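Local coordinates for protein glycerophosphoryl diester phosphodiesterase (Agrobacterium tumefaciens str. C58, PDB 3KS6) that belongs to the glycerophosphoryl diester phosphodiesterase family, has a TIM-barrel fold and binds a magnesium ion, at residues D206-T219 and V226-L240. Sequence-based numbering, arbitrary orientation.
Sequences DFGCWAAHTPSQIT and VKVFTTDRPTLAIAL
Cys209 and Phe229 pair at the centre of two neighbouring parallel strands, 206-210 and 228-231, the last two of a TIM barrel, joined by helix 215-224 in a right-handed beta-alpha-beta crossover. The backbone donor alternates between the segments: Lys227 N to Phe207 O, Cys209 N to Val228 O (2.8 Å), Thr230 N to Cys209 O and, past the strand, Ala212 N to Thr230 O. Gly208, without a side chain, brings CA within 3.3 Å of Val228 O.

Near the strands' start, the extended chain of Lys227 carries NZ 2.8 Å from Asp206 OD2, a salt bridge on the anti side of the carboxylate; Lys227 NZ also pairs with Glu184.

Ile218 packs between Phe229 and helix 234-249, and suits this by forking: CG2 meets Phe229 CZ and, at 3.6 Å, Leu240 CD1, while CD1 reaches Leu236 and Ala237. Small Ala212 fits against Phe229 CD1.

Polar bonds join the two loops. Thr231 OG1 donates to Ala212 O (2.7 Å) and accepts from Arg233 N in an ST turn. Arg233 NH1 donates to His213 O (2.8 Å) from above the carbonyl plane. Asp232 OD1 is hydrogen-bonded to His8; its carboxylate stacks on the His213 ring, planes 4° apart, whose ND1 accepts from Asp232 N at 2.9 Å.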
ATOM      1  N   ASP A 206     -14.626   2.480   7.716  1.00 17.89           N
ATOM      2  CA  ASP A 206     -13.470   3.303   8.064  1.00 18.57           C
ATOM      3  C   ASP A 206     -13.025   4.068   6.818  1.00 20.59           C
ATOM      4  O   ASP A 206     -13.271   3.645   5.694  1.00 18.21           O
ATOM      5  CB  ASP A 206     -12.288   2.482   8.578  1.00 19.36           C
ATOM      6  CG  ASP A 206     -12.457   2.015  10.019  1.00 25.78           C
ATOM      7  OD1 ASP A 206     -13.334   2.533  10.720  1.00 26.03           O
ATOM      8  OD2 ASP A 206     -11.697   1.117  10.433  1.00 24.31           O
ATOM      9  N   PHE A 207     -12.364   5.198   7.033  1.00 19.28           N
ATOM     10  CA  PHE A 207     -12.013   6.118   5.949  1.00 19.85           C
ATOM     11  C   PHE A 207     -10.565   6.545   6.036  1.00 19.58           C
ATOM     12  O   PHE A 207     -10.153   7.177   7.003  1.00 19.34           O
ATOM     13  CB  PHE A 207     -12.909   7.389   5.995  1.00 19.38           C
ATOM     14  CG  PHE A 207     -12.641   8.376   4.849  1.00 19.92           C
ATOM     15  CD1 PHE A 207     -13.225   8.189   3.588  1.00 17.88           C
ATOM     16  CD2 PHE A 207     -11.824   9.471   5.037  1.00 18.42           C
ATOM     17  CE1 PHE A 207     -12.985   9.065   2.549  1.00 20.56           C
ATOM     18  CE2 PHE A 207     -11.575  10.371   3.987  1.00 21.86           C
ATOM     19  CZ  PHE A 207     -12.138  10.154   2.743  1.00 21.94           C
ATOM     20  N   GLY A 208      -9.811   6.265   4.985  1.00 17.23           N
ATOM     21  CA  GLY A 208      -8.446   6.717   4.873  1.00 18.69           C
ATOM     22  C   GLY A 208      -8.074   7.187   3.475  1.00 19.88           C
ATOM     23  O   GLY A 208      -8.909   7.185   2.561  1.00 16.63           O
ATOM     24  N   CYS A 209      -6.817   7.591   3.312  1.00 18.49           N
ATOM     25  CA  CYS A 209      -6.372   8.184   2.063  1.00 16.70           C
ATOM     26  C   CYS A 209      -5.044   7.653   1.556  1.00 17.45           C
ATOM     27  O   CYS A 209      -4.304   6.913   2.242  1.00 20.28           O
ATOM     28  CB  CYS A 209      -6.330   9.728   2.168  1.00 19.22           C
ATOM     29  SG  CYS A 209      -7.866  10.464   2.713  1.00 20.87           S
ATOM     30  N   TRP A 210      -4.755   7.995   0.309  1.00 17.60           N
ATOM     31  CA  TRP A 210      -3.487   7.666  -0.329  1.00 16.57           C
ATOM     32  C   TRP A 210      -3.074   8.827  -1.248  1.00 19.49           C
ATOM     33  O   TRP A 210      -3.845   9.777  -1.487  1.00 19.27           O
ATOM     34  CB  TRP A 210      -3.524   6.310  -1.070  1.00 18.46           C
ATOM     35  CG  TRP A 210      -4.722   6.084  -1.929  1.00 16.49           C
ATOM     36  CD1 TRP A 210      -5.900   5.600  -1.540  1.00 17.58           C
ATOM     37  CD2 TRP A 210      -4.824   6.331  -3.346  1.00 17.82           C
ATOM     38  NE1 TRP A 210      -6.772   5.537  -2.615  1.00 17.39           N
ATOM     39  CE2 TRP A 210      -6.118   5.966  -3.736  1.00 18.26           C
ATOM     40  CE3 TRP A 210      -3.936   6.804  -4.322  1.00 18.83           C
ATOM     41  CZ2 TRP A 210      -6.563   6.105  -5.045  1.00 14.94           C
ATOM     42  CZ3 TRP A 210      -4.369   6.921  -5.613  1.00 19.18           C
ATOM     43  CH2 TRP A 210      -5.670   6.573  -5.971  1.00 19.70           C
ATOM     44  N   ALA A 211      -1.823   8.791  -1.641  1.00 18.57           N
ATOM     45  CA  ALA A 211      -1.178   9.796  -2.507  1.00 21.58           C
ATOM     46  C   ALA A 211      -0.948  11.144  -1.829  1.00 17.94           C
ATOM     47  O   ALA A 211      -0.933  12.168  -2.501  1.00 20.06           O
ATOM     48  CB  ALA A 211      -1.920   9.971  -3.881  1.00 19.64           C
ATOM     49  N   ALA A 212      -0.756  11.132  -0.501  1.00 20.96           N
ATOM     50  CA  ALA A 212      -0.545  12.363   0.285  1.00 19.21           C
ATOM     51  C   ALA A 212       0.947  12.643   0.347  1.00 23.65           C
ATOM     52  O   ALA A 212       1.607  12.314   1.319  1.00 19.54           O
ATOM     53  CB  ALA A 212      -1.099  12.213   1.645  1.00 20.18           C
ATOM     54  N   HIS A 213       1.470  13.247  -0.707  1.00 23.15           N
ATOM     55  CA  HIS A 213       2.922  13.416  -0.871  1.00 25.83           C
ATOM     56  C   HIS A 213       3.477  14.812  -0.556  1.00 26.27           C
ATOM     57  O   HIS A 213       4.679  14.936  -0.285  1.00 28.07           O
ATOM     58  CB  HIS A 213       3.309  13.030  -2.292  1.00 25.38           C
ATOM     59  CG  HIS A 213       2.831  11.676  -2.698  1.00 22.51           C
ATOM     60  ND1 HIS A 213       2.877  10.575  -1.867  1.00 20.52           N
ATOM     61  CD2 HIS A 213       2.291  11.246  -3.855  1.00 20.00           C
ATOM     62  CE1 HIS A 213       2.408   9.519  -2.507  1.00 28.81           C
ATOM     63  NE2 HIS A 213       2.035   9.902  -3.717  1.00 24.07           N
ATOM     64  N   THR A 214       2.617  15.830  -0.514  1.00 27.16           N
ATOM     65  CA  THR A 214       3.020  17.220  -0.219  1.00 25.49           C
ATOM     66  C   THR A 214       2.557  17.701   1.160  1.00 29.13           C
ATOM     67  O   THR A 214       1.635  17.128   1.747  1.00 27.05           O
ATOM     68  CB  THR A 214       2.387  18.189  -1.264  1.00 26.99           C
ATOM     69  OG1 THR A 214       0.983  18.290  -1.019  1.00 25.26           O
ATOM     70  CG2 THR A 214       2.621  17.698  -2.713  1.00 23.45           C
ATOM     71  N   PRO A 215       3.168  18.783   1.685  1.00 27.23           N
ATOM     72  CA  PRO A 215       2.739  19.283   2.961  1.00 27.08           C
ATOM     73  C   PRO A 215       1.283  19.605   3.051  1.00 25.55           C
ATOM     74  O   PRO A 215       0.678  19.326   4.087  1.00 29.19           O
ATOM     75  CB  PRO A 215       3.570  20.580   3.133  1.00 28.98           C
ATOM     76  CG  PRO A 215       4.775  20.338   2.351  1.00 29.57           C
ATOM     77  CD  PRO A 215       4.332  19.528   1.175  1.00 28.85           C
ATOM     78  N   SER A 216       0.713  20.220   2.007  1.00 25.61           N
ATOM     79  CA  SER A 216      -0.699  20.584   2.043  1.00 28.82           C
ATOM     80  C   SER A 216      -1.580  19.321   2.109  1.00 23.97           C
ATOM     81  O   SER A 216      -2.578  19.294   2.829  1.00 26.53           O
ATOM     82  CB  SER A 216      -1.089  21.444   0.832  1.00 31.29           C
ATOM     83  OG  SER A 216      -0.559  20.901  -0.358  1.00 40.70           O
ATOM     84  N   GLN A 217      -1.211  18.314   1.338  1.00 23.59           N
ATOM     85  CA  GLN A 217      -1.973  17.048   1.311  1.00 22.48           C
ATOM     86  C   GLN A 217      -1.878  16.295   2.641  1.00 21.79           C
ATOM     87  O   GLN A 217      -2.858  15.804   3.154  1.00 22.17           O
ATOM     88  CB  GLN A 217      -1.436  16.153   0.209  1.00 23.10           C
ATOM     89  CG  GLN A 217      -1.895  16.553  -1.156  1.00 22.61           C
ATOM     90  CD  GLN A 217      -1.213  15.776  -2.225  1.00 20.87           C
ATOM     91  OE1 GLN A 217      -0.036  15.399  -2.110  1.00 21.65           O
ATOM     92  NE2 GLN A 217      -1.954  15.528  -3.316  1.00 20.44           N
ATOM     93  N   ILE A 218      -0.662  16.196   3.171  1.00 22.62           N
ATOM     94  CA  ILE A 218      -0.431  15.613   4.475  1.00 21.58           C
ATOM     95  C   ILE A 218      -1.218  16.354   5.553  1.00 23.36           C
ATOM     96  O   ILE A 218      -1.912  15.722   6.349  1.00 21.68           O
ATOM     97  CB  ILE A 218       1.075  15.570   4.830  1.00 22.29           C
ATOM     98  CG1 ILE A 218       1.844  14.610   3.897  1.00 20.47           C
ATOM     99  CG2 ILE A 218       1.259  15.196   6.326  1.00 22.48           C
ATOM    100  CD1 ILE A 218       3.361  14.770   3.919  1.00 17.80           C
ATOM    101  N   THR A 219      -1.149  17.688   5.549  1.00 23.30           N
ATOM    102  CA  THR A 219      -1.867  18.489   6.554  1.00 24.35           C
ATOM    103  C   THR A 219      -3.387  18.343   6.392  1.00 22.39           C
ATOM    104  O   THR A 219      -4.132  18.299   7.368  1.00 25.37           O
ATOM    105  CB  THR A 219      -1.435  19.984   6.463  1.00 24.03           C
ATOM    106  OG1 THR A 219      -0.054  20.099   6.817  1.00 26.29           O
ATOM    107  CG2 THR A 219      -2.308  20.830   7.369  1.00 27.35           C
ATOM    108  N   VAL A 226      -8.275  11.490   9.286  1.00 17.60           N
ATOM    109  CA  VAL A 226      -8.501  10.227   8.582  1.00 19.00           C
ATOM    110  C   VAL A 226      -7.781   9.069   9.299  1.00 19.77           C
ATOM    111  O   VAL A 226      -6.848   9.288  10.075  1.00 20.45           O
ATOM    112  CB  VAL A 226      -8.096  10.329   7.087  1.00 18.32           C
ATOM    113  CG1 VAL A 226      -8.789  11.526   6.392  1.00 18.36           C
ATOM    114  CG2 VAL A 226      -6.588  10.337   6.911  1.00 17.84           C
ATOM    115  N   LYS A 227      -8.215   7.831   9.045  1.00 19.33           N
ATOM    116  CA  LYS A 227      -7.650   6.693   9.740  1.00 18.61           C
ATOM    117  C   LYS A 227      -6.177   6.524   9.458  1.00 20.14           C
ATOM    118  O   LYS A 227      -5.384   6.238  10.365  1.00 18.82           O
ATOM    119  CB  LYS A 227      -8.401   5.395   9.355  1.00 19.34           C
ATOM    120  CG  LYS A 227      -7.890   4.180  10.073  1.00 16.98           C
ATOM    121  CD  LYS A 227      -8.692   2.905   9.698  1.00 21.47           C
ATOM    122  CE  LYS A 227      -8.101   1.658  10.375  1.00 24.53           C
ATOM    123  NZ  LYS A 227      -8.997   0.509  10.126  1.00 19.25           N
ATOM    124  N   VAL A 228      -5.803   6.647   8.182  1.00 18.42           N
ATOM    125  CA  VAL A 228      -4.454   6.367   7.747  1.00 16.95           C
ATOM    126  C   VAL A 228      -4.292   7.040   6.400  1.00 18.88           C
ATOM    127  O   VAL A 228      -5.314   7.265   5.700  1.00 17.77           O
ATOM    128  CB  VAL A 228      -4.229   4.855   7.577  1.00 15.34           C
ATOM    129  CG1 VAL A 228      -5.236   4.251   6.564  1.00 14.70           C
ATOM    130  CG2 VAL A 228      -2.750   4.526   7.174  1.00 16.28           C
ATOM    131  N   PHE A 229      -3.043   7.376   6.069  1.00 17.01           N
ATOM    132  CA  PHE A 229      -2.687   7.796   4.703  1.00 14.45           C
ATOM    133  C   PHE A 229      -1.357   7.238   4.313  1.00 17.41           C
ATOM    134  O   PHE A 229      -0.483   7.049   5.171  1.00 17.60           O
ATOM    135  CB  PHE A 229      -2.717   9.319   4.514  1.00 18.19           C
ATOM    136  CG  PHE A 229      -1.728  10.083   5.370  1.00 17.53           C
ATOM    137  CD1 PHE A 229      -0.485  10.373   4.877  1.00 16.80           C
ATOM    138  CD2 PHE A 229      -2.086  10.573   6.626  1.00 19.58           C
ATOM    139  CE1 PHE A 229       0.486  11.069   5.667  1.00 15.26           C
ATOM    140  CE2 PHE A 229      -1.166  11.310   7.410  1.00 19.75           C
ATOM    141  CZ  PHE A 229       0.111  11.558   6.923  1.00 16.14           C
ATOM    142  N   THR A 230      -1.203   6.905   3.027  1.00 15.37           N
ATOM    143  CA  THR A 230       0.103   6.565   2.476  1.00 18.16           C
ATOM    144  C   THR A 230       0.776   7.834   1.936  1.00 17.75           C
ATOM    145  O   THR A 230       0.125   8.767   1.468  1.00 19.02           O
ATOM    146  CB  THR A 230       0.045   5.544   1.381  1.00 19.51           C
ATOM    147  OG1 THR A 230      -0.764   6.044   0.302  1.00 20.29           O
ATOM    148  CG2 THR A 230      -0.489   4.165   1.949  1.00 16.99           C
ATOM    149  N   THR A 231       2.103   7.871   2.062  1.00 16.29           N
ATOM    150  CA  THR A 231       2.907   9.031   1.640  1.00 15.35           C
ATOM    151  C   THR A 231       4.267   8.643   1.115  1.00 14.51           C
ATOM    152  O   THR A 231       4.951   7.770   1.652  1.00 15.87           O
ATOM    153  CB  THR A 231       3.109  10.070   2.805  1.00 17.14           C
ATOM    154  OG1 THR A 231       3.874  11.229   2.371  1.00 18.55           O
ATOM    155  CG2 THR A 231       3.782   9.412   4.026  1.00 18.45           C
ATOM    156  N   ASP A 232       4.673   9.327   0.058  1.00 16.31           N
ATOM    157  CA  ASP A 232       6.021   9.205  -0.491  1.00 16.16           C
ATOM    158  C   ASP A 232       7.052  10.010   0.292  1.00 16.90           C
ATOM    159  O   ASP A 232       8.242   9.934  -0.037  1.00 17.94           O
ATOM    160  CB  ASP A 232       6.071   9.680  -1.957  1.00 17.97           C
ATOM    161  CG  ASP A 232       5.551   8.656  -2.924  1.00 23.95           C
ATOM    162  OD1 ASP A 232       5.421   7.469  -2.548  1.00 20.14           O
ATOM    163  OD2 ASP A 232       5.309   9.061  -4.090  1.00 19.61           O
ATOM    164  N   ARG A 233       6.602  10.772   1.306  1.00 19.98           N
ATOM    165  CA  ARG A 233       7.497  11.581   2.147  1.00 19.96           C
ATOM    166  C   ARG A 233       7.247  11.304   3.644  1.00 19.10           C
ATOM    167  O   ARG A 233       6.786  12.185   4.391  1.00 21.03           O
ATOM    168  CB  ARG A 233       7.321  13.073   1.828  1.00 21.26           C
ATOM    169  CG  ARG A 233       7.839  13.461   0.432  1.00 20.22           C
ATOM    170  CD  ARG A 233       8.022  14.984   0.320  1.00 24.16           C
ATOM    171  NE  ARG A 233       8.637  15.438  -0.951  1.00 30.19           N
ATOM    172  CZ  ARG A 233       7.990  15.771  -2.076  1.00 31.36           C
ATOM    173  NH1 ARG A 233       6.662  15.664  -2.184  1.00 30.48           N
ATOM    174  NH2 ARG A 233       8.675  16.199  -3.139  1.00 25.37           N
ATOM    175  N   PRO A 234       7.553  10.082   4.068  1.00 19.82           N
ATOM    176  CA  PRO A 234       7.282   9.658   5.432  1.00 17.95           C
ATOM    177  C   PRO A 234       7.978  10.515   6.492  1.00 19.28           C
ATOM    178  O   PRO A 234       7.404  10.781   7.546  1.00 20.12           O
ATOM    179  CB  PRO A 234       7.796   8.218   5.451  1.00 18.75           C
ATOM    180  CG  PRO A 234       8.808   8.131   4.294  1.00 20.70           C
ATOM    181  CD  PRO A 234       8.152   8.987   3.268  1.00 19.44           C
ATOM    182  N   THR A 235       9.184  10.974   6.191  1.00 19.89           N
ATOM    183  CA  THR A 235       9.950  11.778   7.142  1.00 19.77           C
ATOM    184  C   THR A 235       9.202  13.084   7.407  1.00 22.29           C
ATOM    185  O   THR A 235       8.991  13.457   8.547  1.00 17.69           O
ATOM    186  CB  THR A 235      11.387  11.986   6.637  1.00 20.71           C
ATOM    187  OG1 THR A 235      12.046  10.699   6.498  1.00 17.10           O
ATOM    188  CG2 THR A 235      12.162  12.882   7.613  1.00 21.79           C
ATOM    189  N   LEU A 236       8.728  13.731   6.341  1.00 22.99           N
ATOM    190  CA  LEU A 236       7.928  14.956   6.433  1.00 20.93           C
ATOM    191  C   LEU A 236       6.611  14.715   7.108  1.00 21.02           C
ATOM    192  O   LEU A 236       6.188  15.511   7.927  1.00 21.17           O
ATOM    193  CB  LEU A 236       7.696  15.557   5.027  1.00 20.01           C
ATOM    194  CG  LEU A 236       6.760  16.783   4.947  1.00 25.49           C
ATOM    195  CD1 LEU A 236       7.367  17.965   5.731  1.00 25.27           C
ATOM    196  CD2 LEU A 236       6.446  17.169   3.504  1.00 21.77           C
ATOM    197  N   ALA A 237       5.958  13.610   6.781  1.00 19.12           N
ATOM    198  CA  ALA A 237       4.676  13.288   7.366  1.00 17.20           C
ATOM    199  C   ALA A 237       4.799  13.127   8.883  1.00 18.44           C
ATOM    200  O   ALA A 237       3.936  13.586   9.620  1.00 17.09           O
ATOM    201  CB  ALA A 237       4.100  12.003   6.756  1.00 17.92           C
ATOM    202  N   ILE A 238       5.841  12.455   9.317  1.00 17.61           N
ATOM    203  CA  ILE A 238       6.076  12.272  10.767  1.00 19.13           C
ATOM    204  C   ILE A 238       6.230  13.620  11.437  1.00 19.11           C
ATOM    205  O   ILE A 238       5.627  13.870  12.489  1.00 20.54           O
ATOM    206  CB  ILE A 238       7.275  11.375  11.031  1.00 20.78           C
ATOM    207  CG1 ILE A 238       6.890   9.929  10.655  1.00 18.35           C
ATOM    208  CG2 ILE A 238       7.718  11.432  12.529  1.00 20.58           C
ATOM    209  CD1 ILE A 238       8.032   8.920  10.594  1.00 20.98           C
ATOM    210  N   ALA A 239       7.031  14.491  10.839  1.00 19.62           N
ATOM    211  CA  ALA A 239       7.273  15.863  11.364  1.00 19.24           C
ATOM    212  C   ALA A 239       5.999  16.681  11.452  1.00 22.33           C
ATOM    213  O   ALA A 239       5.711  17.317  12.479  1.00 22.18           O
ATOM    214  CB  ALA A 239       8.270  16.596  10.488  1.00 21.51           C
ATOM    215  N   LEU A 240       5.237  16.694  10.365  1.00 20.28           N
ATOM    216  CA  LEU A 240       3.972  17.422  10.349  1.00 19.91           C
ATOM    217  C   LEU A 240       2.982  16.871  11.358  1.00 21.66           C
ATOM    218  O   LEU A 240       2.245  17.645  11.992  1.00 21.30           O
ATOM    219  CB  LEU A 240       3.360  17.382   8.940  1.00 21.16           C
ATOM    220  CG  LEU A 240       4.001  18.278   7.901  1.00 20.10           C
ATOM    221  CD1 LEU A 240       3.398  18.070   6.527  1.00 20.02           C
ATOM    222  CD2 LEU A 240       3.814  19.739   8.363  1.00 21.98           C
TER